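Local coordinates for protein pullulanase (Bacillus acidopullulyticus, PDB 2WAN) that hydrolyses the alpha-1,6-glucosidic linkages of pullulan and, as a starch-debranching enzyme, probably those of related branched glucans, at residues D393-A398 with A599-L604; V401-G406 with P511-V516; S818-L823 with T916-Q921; P828-T833 with K866-M871. All coordinates share one frame; numbering follows the deposited sequence.

Contact 1. Residues D393-A398 with A599-L604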
# COMPACT_ATOMS: atom_id res chain seq x y z
N ASP A 393 -19.55 15.13 0.10
CA ASP A 393 -18.55 15.29 1.15
C ASP A 393 -17.64 14.05 1.22
O ASP A 393 -18.14 12.96 1.46
CB ASP A 393 -19.28 15.45 2.48
CG ASP A 393 -18.40 16.00 3.58
OD1 ASP A 393 -17.17 15.84 3.51
OD2 ASP A 393 -18.95 16.64 4.53
N PRO A 394 -16.31 14.21 1.02
CA PRO A 394 -15.40 13.06 1.17
C PRO A 394 -15.48 12.41 2.55
O PRO A 394 -15.12 11.23 2.71
CB PRO A 394 -14.01 13.69 0.97
CG PRO A 394 -14.28 14.83 0.03
CD PRO A 394 -15.58 15.41 0.57
N TYR A 395 -15.95 13.18 3.54
CA TYR A 395 -16.11 12.68 4.90
C TYR A 395 -17.51 12.15 5.23
O TYR A 395 -17.76 11.81 6.38
CB TYR A 395 -15.72 13.77 5.92
CG TYR A 395 -14.23 13.94 6.11
CD1 TYR A 395 -13.45 14.62 5.16
CD2 TYR A 395 -13.59 13.41 7.25
CE1 TYR A 395 -12.07 14.79 5.34
CE2 TYR A 395 -12.20 13.57 7.44
CZ TYR A 395 -11.45 14.27 6.47
OH TYR A 395 -10.09 14.40 6.61
N ALA A 396 -18.43 12.08 4.25
CA ALA A 396 -19.78 11.56 4.50
C ALA A 396 -19.70 10.14 5.05
O ALA A 396 -18.87 9.34 4.59
CB ALA A 396 -20.62 11.56 3.20
N ARG A 397 -20.61 9.82 5.99
CA ARG A 397 -20.67 8.50 6.62
C ARG A 397 -21.78 7.62 6.06
O ARG A 397 -21.84 6.43 6.40
CB ARG A 397 -20.87 8.61 8.14
CG ARG A 397 -19.94 9.58 8.86
CD ARG A 397 -18.47 9.45 8.45
NE ARG A 397 -17.61 10.08 9.46
CZ ARG A 397 -16.30 10.26 9.32
NH1 ARG A 397 -15.68 9.88 8.21
NH2 ARG A 397 -15.60 10.81 10.30
N ALA A 398 -22.67 8.21 5.27
CA ALA A 398 -23.79 7.51 4.61
C ALA A 398 -24.14 8.32 3.35
O ALA A 398 -23.68 9.46 3.19
CB ALA A 398 -24.98 7.41 5.56
N ALA A 599 -4.19 15.58 2.13
CA ALA A 599 -4.51 14.28 1.55
C ALA A 599 -4.10 13.19 2.56
O ALA A 599 -4.87 12.25 2.84
CB ALA A 599 -3.81 14.12 0.21
N GLN A 600 -2.90 13.32 3.12
CA GLN A 600 -2.47 12.41 4.19
C GLN A 600 -3.46 12.42 5.37
O GLN A 600 -3.82 11.37 5.90
CB GLN A 600 -1.06 12.76 4.67
CG GLN A 600 -0.46 11.74 5.67
CD GLN A 600 0.82 12.28 6.30
OE1 GLN A 600 0.79 13.25 7.05
NE2 GLN A 600 1.95 11.65 5.98
N LYS A 601 -3.87 13.62 5.79
CA LYS A 601 -4.85 13.74 6.87
C LYS A 601 -6.16 13.02 6.55
O LYS A 601 -6.74 12.39 7.44
CB LYS A 601 -5.12 15.22 7.20
CG LYS A 601 -6.23 15.42 8.25
CD LYS A 601 -6.44 16.90 8.56
CE LYS A 601 -7.68 17.15 9.43
NZ LYS A 601 -7.79 16.21 10.59
N PHE A 602 -6.60 13.08 5.29
CA PHE A 602 -7.81 12.39 4.89
C PHE A 602 -7.70 10.88 5.17
O PHE A 602 -8.64 10.25 5.67
CB PHE A 602 -8.14 12.60 3.39
CG PHE A 602 -9.31 11.77 2.93
CD1 PHE A 602 -10.60 12.23 3.13
CD2 PHE A 602 -9.12 10.48 2.38
CE1 PHE A 602 -11.71 11.45 2.75
CE2 PHE A 602 -10.22 9.71 2.01
CZ PHE A 602 -11.51 10.20 2.20
N VAL A 603 -6.55 10.31 4.83
CA VAL A 603 -6.33 8.88 5.06
C VAL A 603 -6.26 8.59 6.56
O VAL A 603 -6.90 7.64 7.04
CB VAL A 603 -5.05 8.38 4.33
CG1 VAL A 603 -4.76 6.90 4.67
CG2 VAL A 603 -5.23 8.55 2.83
N LEU A 604 -5.49 9.38 7.30
CA LEU A 604 -5.40 9.17 8.74
C LEU A 604 -6.76 9.27 9.42
O LEU A 604 -7.09 8.44 10.27
CB LEU A 604 -4.42 10.17 9.37
CG LEU A 604 -2.95 9.96 8.98
CD1 LEU A 604 -2.14 11.25 9.25
CD2 LEU A 604 -2.36 8.79 9.75
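Tyr395 and Phe602 meet as a T-shaped (edge-to-face) aromatic pair, the edge of Phe602 presented to a face of Tyr395. Followed outward, the Phe602 side chain leaves helix 597-614 with CG anti to its backbone N (chi1 174°), which throws the ring off the helix toward the loop. CB passes near the hydroxyl of Tyr395. CD1 comes next and lies 3.7 Å from Tyr395 CE1, with CZ of the same tyrosine a little farther off. CE1 reaches the turn itself: it is 3.4 Å from Pro394 O, which sits near the plane of the phenyl ring, and 3.7 Å from Pro394 CB. CZ, the tip, lies 3.8 Å from Pro394 O. The ring centroids are 5.4 Å apart and the planes stand at 84°. The side chains pass in opposite senses, and Tyr395 OH lies 3.5 Å from Phe602 CA. There the hydroxyl is hydrogen-bonded to Asp605, about one helical turn on. The loop is shaped by a type I turn from Asp393 to Ala396 and by an Asx turn, Tyr395 N to Asp393 OD1 at 2.9 Å. No hydrogen bond joins the two segments directly; aromatic and apolar contacts carry the interface, together with a carbonyl oxygen facing the C-H edge of Phe602, while Asp605 anchors the phenol and Asn515 ND2 satisfies the carbonyl of Pro394.

Contact 2. Residues V401-G406 with P511-V516. With ACT (acetate ion), chain P.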
# COMPACT_ATOMS: atom_id res chain seq x y z
N VAL A 401 -28.70 6.28 -2.53
CA VAL A 401 -28.37 5.16 -3.42
C VAL A 401 -27.44 5.67 -4.52
O VAL A 401 -27.71 6.73 -5.13
CB VAL A 401 -29.65 4.52 -4.03
CG1 VAL A 401 -29.30 3.36 -4.98
CG2 VAL A 401 -30.55 4.01 -2.93
N ASN A 402 -26.33 4.96 -4.75
CA ASN A 402 -25.32 5.35 -5.76
C ASN A 402 -24.57 6.65 -5.50
O ASN A 402 -23.89 7.20 -6.40
CB ASN A 402 -25.92 5.36 -7.18
CG ASN A 402 -26.16 3.96 -7.73
OD1 ASN A 402 -27.13 3.73 -8.49
ND2 ASN A 402 -25.28 3.02 -7.39
N ALA A 403 -24.68 7.17 -4.27
CA ALA A 403 -23.91 8.34 -3.84
C ALA A 403 -24.13 9.58 -4.71
O ALA A 403 -23.16 10.29 -5.05
CB ALA A 403 -22.40 8.00 -3.70
N THR A 404 -25.39 9.83 -5.08
CA THR A 404 -25.73 11.08 -5.73
C THR A 404 -25.59 12.23 -4.71
O THR A 404 -25.33 13.39 -5.09
CB THR A 404 -27.15 11.06 -6.30
OG1 THR A 404 -28.09 10.83 -5.24
CG2 THR A 404 -27.31 9.95 -7.36
N ARG A 405 -25.74 11.89 -3.43
CA ARG A 405 -25.75 12.84 -2.33
C ARG A 405 -25.21 12.17 -1.08
O ARG A 405 -25.32 10.96 -0.94
CB ARG A 405 -27.19 13.30 -2.01
CG ARG A 405 -27.94 13.80 -3.22
CD ARG A 405 -29.45 14.01 -2.98
NE ARG A 405 -29.99 14.54 -4.24
CZ ARG A 405 -31.25 14.93 -4.44
NH1 ARG A 405 -32.14 14.86 -3.46
NH2 ARG A 405 -31.60 15.41 -5.63
N GLY A 406 -24.65 12.99 -0.18
CA GLY A 406 -24.28 12.52 1.16
C GLY A 406 -25.52 12.49 2.04
O GLY A 406 -26.50 13.18 1.74
N PRO A 511 -12.43 2.53 -5.32
CA PRO A 511 -13.16 3.24 -4.25
C PRO A 511 -13.71 4.61 -4.67
O PRO A 511 -13.12 5.32 -5.49
CB PRO A 511 -12.10 3.40 -3.16
CG PRO A 511 -10.80 3.36 -3.89
CD PRO A 511 -10.99 2.40 -5.00
N ARG A 512 -14.85 4.96 -4.08
CA ARG A 512 -15.49 6.25 -4.34
C ARG A 512 -15.81 6.99 -3.04
O ARG A 512 -15.57 8.20 -2.95
CB ARG A 512 -16.78 6.05 -5.14
CG ARG A 512 -17.52 7.37 -5.55
CD ARG A 512 -18.77 7.04 -6.37
NE ARG A 512 -19.76 6.37 -5.51
CZ ARG A 512 -20.63 5.46 -5.91
NH1 ARG A 512 -20.70 5.08 -7.18
NH2 ARG A 512 -21.46 4.93 -5.02
N ASN A 513 -16.40 6.28 -2.08
CA ASN A 513 -16.76 6.90 -0.78
C ASN A 513 -16.08 6.14 0.36
O ASN A 513 -16.57 5.12 0.84
CB ASN A 513 -18.29 6.98 -0.57
CG ASN A 513 -19.01 7.58 -1.78
OD1 ASN A 513 -19.15 8.81 -1.92
ND2 ASN A 513 -19.45 6.72 -2.66
N TYR A 514 -14.91 6.63 0.76
CA TYR A 514 -14.03 5.87 1.65
C TYR A 514 -14.59 5.56 3.03
O TYR A 514 -14.15 4.60 3.67
CB TYR A 514 -12.68 6.56 1.80
CG TYR A 514 -11.78 6.47 0.58
CD1 TYR A 514 -11.03 5.31 0.33
CD2 TYR A 514 -11.66 7.54 -0.30
CE1 TYR A 514 -10.19 5.22 -0.77
CE2 TYR A 514 -10.83 7.46 -1.41
CZ TYR A 514 -10.09 6.28 -1.63
OH TYR A 514 -9.26 6.17 -2.72
N ASN A 515 -15.55 6.36 3.49
CA ASN A 515 -16.04 6.24 4.87
C ASN A 515 -17.46 5.69 4.97
O ASN A 515 -18.13 5.85 5.99
CB ASN A 515 -15.90 7.59 5.55
CG ASN A 515 -14.48 8.05 5.55
OD1 ASN A 515 -13.62 7.35 6.10
ND2 ASN A 515 -14.19 9.16 4.88
N VAL A 516 -17.88 5.01 3.90
CA VAL A 516 -19.22 4.43 3.77
C VAL A 516 -19.08 2.94 3.42
O VAL A 516 -18.28 2.60 2.56
CB VAL A 516 -20.04 5.12 2.63
CG1 VAL A 516 -21.43 4.49 2.46
CG2 VAL A 516 -20.15 6.67 2.86
C ACT P . -28.50 15.90 -7.55
O ACT P . -28.58 14.76 -7.01
OXT ACT P . -27.36 16.43 -7.58
CH3 ACT P . -29.68 16.61 -8.14
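Ala403 points its methyl group at the side chains of Arg512 and Asn513, and these three residues, with the peptide of Asn402, make the contact. The CB of Ala403 lies 3.5 Å from Arg512 NH2, meeting the guanidinium obliquely, and packs against the amide end of Asn513, 3.9 Å from its CG. Asn402 O, by contrast, stands over one face of that guanidinium, 3.5 Å above its plane and offset toward the rim; it is 3.7 Å from Arg512 CZ. The arginine runs extended through its first two torsions, then bends at chi3 (68°), which turns the guanidinium across the loop. The amide carbon of Asn513 lies at the edge of the same group, in its plane. The guanidinium is held by residues of the catalytic domain, salt-bridged to Glu493 of strand 492-494 and hydrogen-bonded to Asn495 just after it, and offers the loop a flat surface to rest on. Arg405, which takes no part in the contact between the segments, has its chain extended from CG to NE and binds an acetate ion, probably from the crystallisation liquor: NE donates to the acetate O at 3.1 Å, and NH2 adds a weak bond to that oxygen. Asn402 N is tied to Glu499. The left-handed backbone angles of Asn402 and Ala403 mark a tight bend, which lifts the methyl toward the arginine. Here the loop leading to strand 406-407 meets the two-stranded sheet 492-494 with 511-513, consistent with the packing of a CBM48 module on the catalytic domain in pullulanases of the alpha-amylase superfamily.

Contact 3. Residues S818-L823 with T916-Q921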
# COMPACT_ATOMS: atom_id res chain seq x y z
N SER A 818 -6.97 -27.51 9.06
CA SER A 818 -7.43 -27.20 10.41
C SER A 818 -6.43 -27.72 11.44
O SER A 818 -6.10 -27.01 12.40
CB SER A 818 -8.82 -27.80 10.66
OG SER A 818 -9.21 -27.62 12.02
N SER A 819 -5.92 -28.93 11.23
CA SER A 819 -4.99 -29.53 12.20
C SER A 819 -3.68 -28.74 12.28
O SER A 819 -3.14 -28.56 13.38
CB SER A 819 -4.71 -31.00 11.84
OG SER A 819 -5.87 -31.80 12.04
N MET A 820 -3.18 -28.28 11.13
CA MET A 820 -1.98 -27.43 11.07
C MET A 820 -2.20 -26.09 11.75
O MET A 820 -1.33 -25.61 12.48
CB MET A 820 -1.55 -27.18 9.62
CG MET A 820 -0.60 -28.22 9.09
SD MET A 820 1.07 -28.19 9.84
CE MET A 820 1.73 -29.57 8.88
N ILE A 821 -3.36 -25.49 11.48
CA ILE A 821 -3.66 -24.17 12.06
C ILE A 821 -3.79 -24.28 13.58
O ILE A 821 -3.18 -23.49 14.31
CB ILE A 821 -4.91 -23.57 11.41
CG1 ILE A 821 -4.59 -23.17 9.98
CG2 ILE A 821 -5.44 -22.34 12.22
CD1 ILE A 821 -5.83 -23.07 9.09
N HIS A 822 -4.53 -25.28 14.07
CA HIS A 822 -4.66 -25.48 15.52
C HIS A 822 -3.33 -25.78 16.21
O HIS A 822 -3.08 -25.31 17.31
CB HIS A 822 -5.69 -26.58 15.82
CG HIS A 822 -7.10 -26.17 15.50
ND1 HIS A 822 -7.97 -25.71 16.46
CD2 HIS A 822 -7.77 -26.14 14.33
CE1 HIS A 822 -9.14 -25.44 15.90
NE2 HIS A 822 -9.04 -25.69 14.60
N LEU A 823 -2.47 -26.55 15.55
CA LEU A 823 -1.12 -26.80 16.09
C LEU A 823 -0.34 -25.49 16.30
O LEU A 823 0.21 -25.26 17.39
CB LEU A 823 -0.34 -27.76 15.17
CG LEU A 823 1.05 -28.15 15.73
CD1 LEU A 823 0.92 -29.21 16.82
CD2 LEU A 823 1.90 -28.68 14.60
N THR A 916 5.02 -33.28 5.39
CA THR A 916 5.71 -32.58 6.47
C THR A 916 5.74 -33.48 7.70
O THR A 916 4.71 -34.06 8.09
CB THR A 916 4.99 -31.23 6.80
OG1 THR A 916 5.01 -30.40 5.65
CG2 THR A 916 5.71 -30.50 7.98
N LEU A 917 6.93 -33.63 8.28
CA LEU A 917 7.12 -34.39 9.51
C LEU A 917 7.17 -33.40 10.66
O LEU A 917 7.82 -32.36 10.54
CB LEU A 917 8.47 -35.15 9.46
CG LEU A 917 8.91 -35.86 10.76
CD1 LEU A 917 8.20 -37.21 10.89
CD2 LEU A 917 10.43 -36.02 10.80
N ILE A 918 6.48 -33.71 11.76
CA ILE A 918 6.63 -32.95 13.00
C ILE A 918 6.88 -33.89 14.16
O ILE A 918 6.16 -34.88 14.34
CB ILE A 918 5.40 -32.07 13.30
CG1 ILE A 918 5.06 -31.24 12.06
CG2 ILE A 918 5.72 -31.12 14.53
CD1 ILE A 918 3.81 -30.42 12.17
N LEU A 919 7.93 -33.61 14.92
CA LEU A 919 8.28 -34.37 16.12
C LEU A 919 8.41 -33.43 17.28
O LEU A 919 8.66 -32.25 17.09
CB LEU A 919 9.65 -35.00 15.97
CG LEU A 919 9.96 -35.78 14.70
CD1 LEU A 919 11.47 -35.97 14.64
CD2 LEU A 919 9.25 -37.10 14.70
N LYS A 920 8.29 -33.98 18.49
CA LYS A 920 8.58 -33.19 19.69
C LYS A 920 9.23 -34.03 20.77
O LYS A 920 9.11 -35.26 20.79
CB LYS A 920 7.32 -32.46 20.22
CG LYS A 920 6.19 -33.38 20.71
CD LYS A 920 6.40 -33.71 22.18
CE LYS A 920 5.24 -34.51 22.76
NZ LYS A 920 5.49 -34.73 24.22
N GLN A 921 9.88 -33.34 21.70
CA GLN A 921 10.53 -33.96 22.82
C GLN A 921 10.19 -33.08 24.01
O GLN A 921 9.98 -33.53 25.13
CB GLN A 921 12.03 -33.89 22.55
CG GLN A 921 12.92 -34.71 23.40
CD GLN A 921 14.32 -34.71 22.83
OE1 GLN A 921 15.02 -33.70 22.85
NE2 GLN A 921 14.74 -35.87 22.31
OXT GLN A 921 10.14 -31.86 23.84
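Ile918 CD1 is the meeting point of helix and strand: it lies 3.5 Å from Leu823 CD2 and 4.0 Å from Met820 CE. Leu823 and Ile918 reach toward each other tip to tip, whereas Met820 comes in obliquely, laying its terminal methyl beside both Ile918 and Thr916. The methyl-to-methyl approach of Met820 CE to Thr916 CG2 is 4.2 Å, a looser touch. The methionine is bent at chi2 (-69°), which lets its thioether swing from a bond that does not itself point at the strand. Leu823, one turn later on the helix, is aimed at the strand and has CG anti to its backbone N (chi1 -176°). Met820 and Leu823 thus lie on one face of the helix, and the alternate residues Thr916 and Ile918 on one face of the strand. Beyond this shell, Ala765 and Phe768 of helix 753-769 back Met820, Trp865 flanks Leu823, and Ile868 and Val891 of the adjoining strands border Ile918. The axes of segments 818-823 and 916-920 are 12.8 Å apart at closest approach and inclined at 36°, a spacing bridged by side chains alone. Helix 811-826, the final long helix before the C-terminal all-beta domain, packs in this way on the last strand of the chain, 915-920, which lies between strands 868-873 and 888-893 in its sheet.

Contact 4. Residues P828-T833 with K866-M871. With SO4 (sulfate ion), chain J.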
# COMPACT_ATOMS: atom_id res chain seq x y z
N PRO A 828 3.41 -21.66 20.75
CA PRO A 828 4.02 -20.35 20.50
C PRO A 828 5.48 -20.38 20.00
O PRO A 828 6.00 -19.35 19.55
CB PRO A 828 3.86 -19.62 21.85
CG PRO A 828 3.81 -20.72 22.89
CD PRO A 828 3.07 -21.86 22.18
N ALA A 829 6.14 -21.55 20.02
CA ALA A 829 7.47 -21.71 19.40
C ALA A 829 7.44 -21.36 17.91
O ALA A 829 8.42 -20.87 17.37
CB ALA A 829 7.98 -23.13 19.57
N PHE A 830 6.30 -21.61 17.27
CA PHE A 830 6.09 -21.24 15.87
C PHE A 830 5.89 -19.74 15.65
O PHE A 830 5.87 -19.28 14.49
CB PHE A 830 4.86 -21.98 15.32
CG PHE A 830 5.04 -23.48 15.20
CD1 PHE A 830 5.89 -24.02 14.24
CD2 PHE A 830 4.34 -24.33 16.04
CE1 PHE A 830 6.04 -25.41 14.12
CE2 PHE A 830 4.47 -25.73 15.94
CZ PHE A 830 5.34 -26.26 14.97
N ARG A 831 5.78 -18.98 16.75
CA ARG A 831 5.34 -17.59 16.70
C ARG A 831 6.26 -16.72 17.56
O ARG A 831 5.80 -15.84 18.31
CB ARG A 831 3.89 -17.49 17.19
CG ARG A 831 2.91 -18.24 16.28
CD ARG A 831 1.50 -18.12 16.82
NE ARG A 831 1.19 -19.12 17.83
CZ ARG A 831 1.01 -18.91 19.13
NH1 ARG A 831 1.13 -17.68 19.66
NH2 ARG A 831 0.71 -19.93 19.91
N MET A 832 7.57 -16.96 17.44
CA MET A 832 8.53 -16.06 18.11
C MET A 832 8.35 -14.62 17.62
O MET A 832 7.92 -14.39 16.48
CB MET A 832 9.96 -16.56 17.91
CG MET A 832 10.19 -17.85 18.63
SD MET A 832 11.89 -18.44 18.48
CE MET A 832 11.70 -19.78 17.29
N THR A 833 8.63 -13.65 18.49
CA THR A 833 8.27 -12.25 18.19
C THR A 833 9.48 -11.35 17.87
O THR A 833 9.30 -10.22 17.37
CB THR A 833 7.45 -11.61 19.34
OG1 THR A 833 8.25 -11.57 20.53
CG2 THR A 833 6.13 -12.38 19.61
N LYS A 866 9.51 -28.89 24.74
CA LYS A 866 10.92 -28.48 24.85
C LYS A 866 11.59 -28.26 23.49
O LYS A 866 12.17 -27.20 23.21
CB LYS A 866 11.71 -29.53 25.66
CG LYS A 866 13.18 -29.15 25.83
CD LYS A 866 13.92 -30.15 26.71
CE LYS A 866 15.33 -29.66 27.02
NZ LYS A 866 16.08 -30.65 27.87
N ASN A 867 11.53 -29.30 22.65
CA ASN A 867 12.10 -29.26 21.32
C ASN A 867 11.03 -29.68 20.33
O ASN A 867 10.32 -30.68 20.57
CB ASN A 867 13.29 -30.24 21.23
CG ASN A 867 14.46 -29.82 22.11
OD1 ASN A 867 14.80 -28.64 22.22
ND2 ASN A 867 15.09 -30.81 22.75
N ILE A 868 10.92 -28.92 19.24
CA ILE A 868 10.06 -29.30 18.12
C ILE A 868 10.89 -29.42 16.86
O ILE A 868 11.68 -28.54 16.53
CB ILE A 868 8.94 -28.25 17.88
CG1 ILE A 868 8.18 -27.97 19.19
CG2 ILE A 868 7.99 -28.72 16.74
CD1 ILE A 868 7.11 -26.89 19.09
N ILE A 869 10.72 -30.54 16.15
CA ILE A 869 11.38 -30.67 14.84
C ILE A 869 10.34 -30.65 13.73
O ILE A 869 9.31 -31.30 13.84
CB ILE A 869 12.24 -31.95 14.73
CG1 ILE A 869 13.52 -31.79 15.54
CG2 ILE A 869 12.58 -32.25 13.23
CD1 ILE A 869 14.33 -33.09 15.68
N VAL A 870 10.60 -29.87 12.68
CA VAL A 870 9.75 -29.86 11.49
C VAL A 870 10.65 -30.19 10.29
O VAL A 870 11.75 -29.66 10.18
CB VAL A 870 9.13 -28.45 11.25
CG1 VAL A 870 8.35 -28.38 9.91
CG2 VAL A 870 8.21 -28.04 12.41
N MET A 871 10.17 -31.06 9.40
CA MET A 871 10.87 -31.32 8.12
C MET A 871 9.90 -31.34 6.95
O MET A 871 8.89 -32.07 7.00
CB MET A 871 11.65 -32.64 8.17
CG MET A 871 12.33 -32.97 6.84
SD MET A 871 13.46 -34.35 7.07
CE MET A 871 13.59 -34.93 5.37
S SO4 J . -0.22 -17.91 23.01
O1 SO4 J . 0.10 -17.73 24.43
O2 SO4 J . -1.66 -17.67 22.81
O3 SO4 J . 0.06 -19.31 22.63
O4 SO4 J . 0.54 -16.93 22.22
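The ring of Phe830 meets strand 868-871 at its rim: Val870 CG2 lies in the ring plane at the edge, 3.8 Å from Phe830 CE1. Ile868 CG2 comes to the ring obliquely, 4.0 Å from Phe830 CZ, the two side chains crossing at about a right angle. A second flat group, the guanidinium of Arg831, faces elsewhere. Pro828 CA lies over one of its faces, 3.4 Å above the plane and offset toward the rim, and a sulfate, probably from the crystallisation liquor, sits at its edge. The grip on that anion is bidentate. Arg831 NH1 donates to sulfate O4 at 2.7 Å. Arg831 NH2 donates to sulfate O3 at 2.9 Å, nearly straight at 170°. NH1 also makes a salt bridge with Asp432, and NE donates to Arg824 O, so the guanidinium is fixed on several sides. Back at the strand, Ala829 CB touches Ile868 CD1 at 3.9 Å. In Ile868, CG1 is anti to the carbonyl carbon (chi1 -52°), which carries CD1 to the alanine and leaves CG2 for the phenylalanine. Ala829 and Phe830 belong to a short 3-10 turn, where Arg831 N bonds to Pro828 O, and both also touch Leu856 of the neighbouring strand 852-856. The contact proper is wholly apolar and buried, methyl groups and an aromatic edge without a hydrogen bond across it; polar bonds of the loop go to residues outside the two segments, Ala829 N to Asp863 and Ala829 O to Gln771, while Asp432, and in the crystal the sulfate, would offset the arginine's charge.

Overall arrangement
From the N terminus, contact 1 opens in the loop after strand 388-391 and closes on helix 597-614 of the catalytic domain; contact 2 opens later in the same loop and closes earlier, at 511-516, so it falls within contact 1. They touch, with centres 11 Å apart, and both join the CBM48 region to the catalytic domain. Only after both have closed does contact 3 open on helix 811-826, to close at the last strand. Within it lies contact 4, from the following loop to strand 868-873, the neighbour of 915-920; together they tie helix and loop to the C-terminal all-beta sheet. The centres of contacts 1 and 2 lie about 43 to 47 Å from those of contacts 3 and 4.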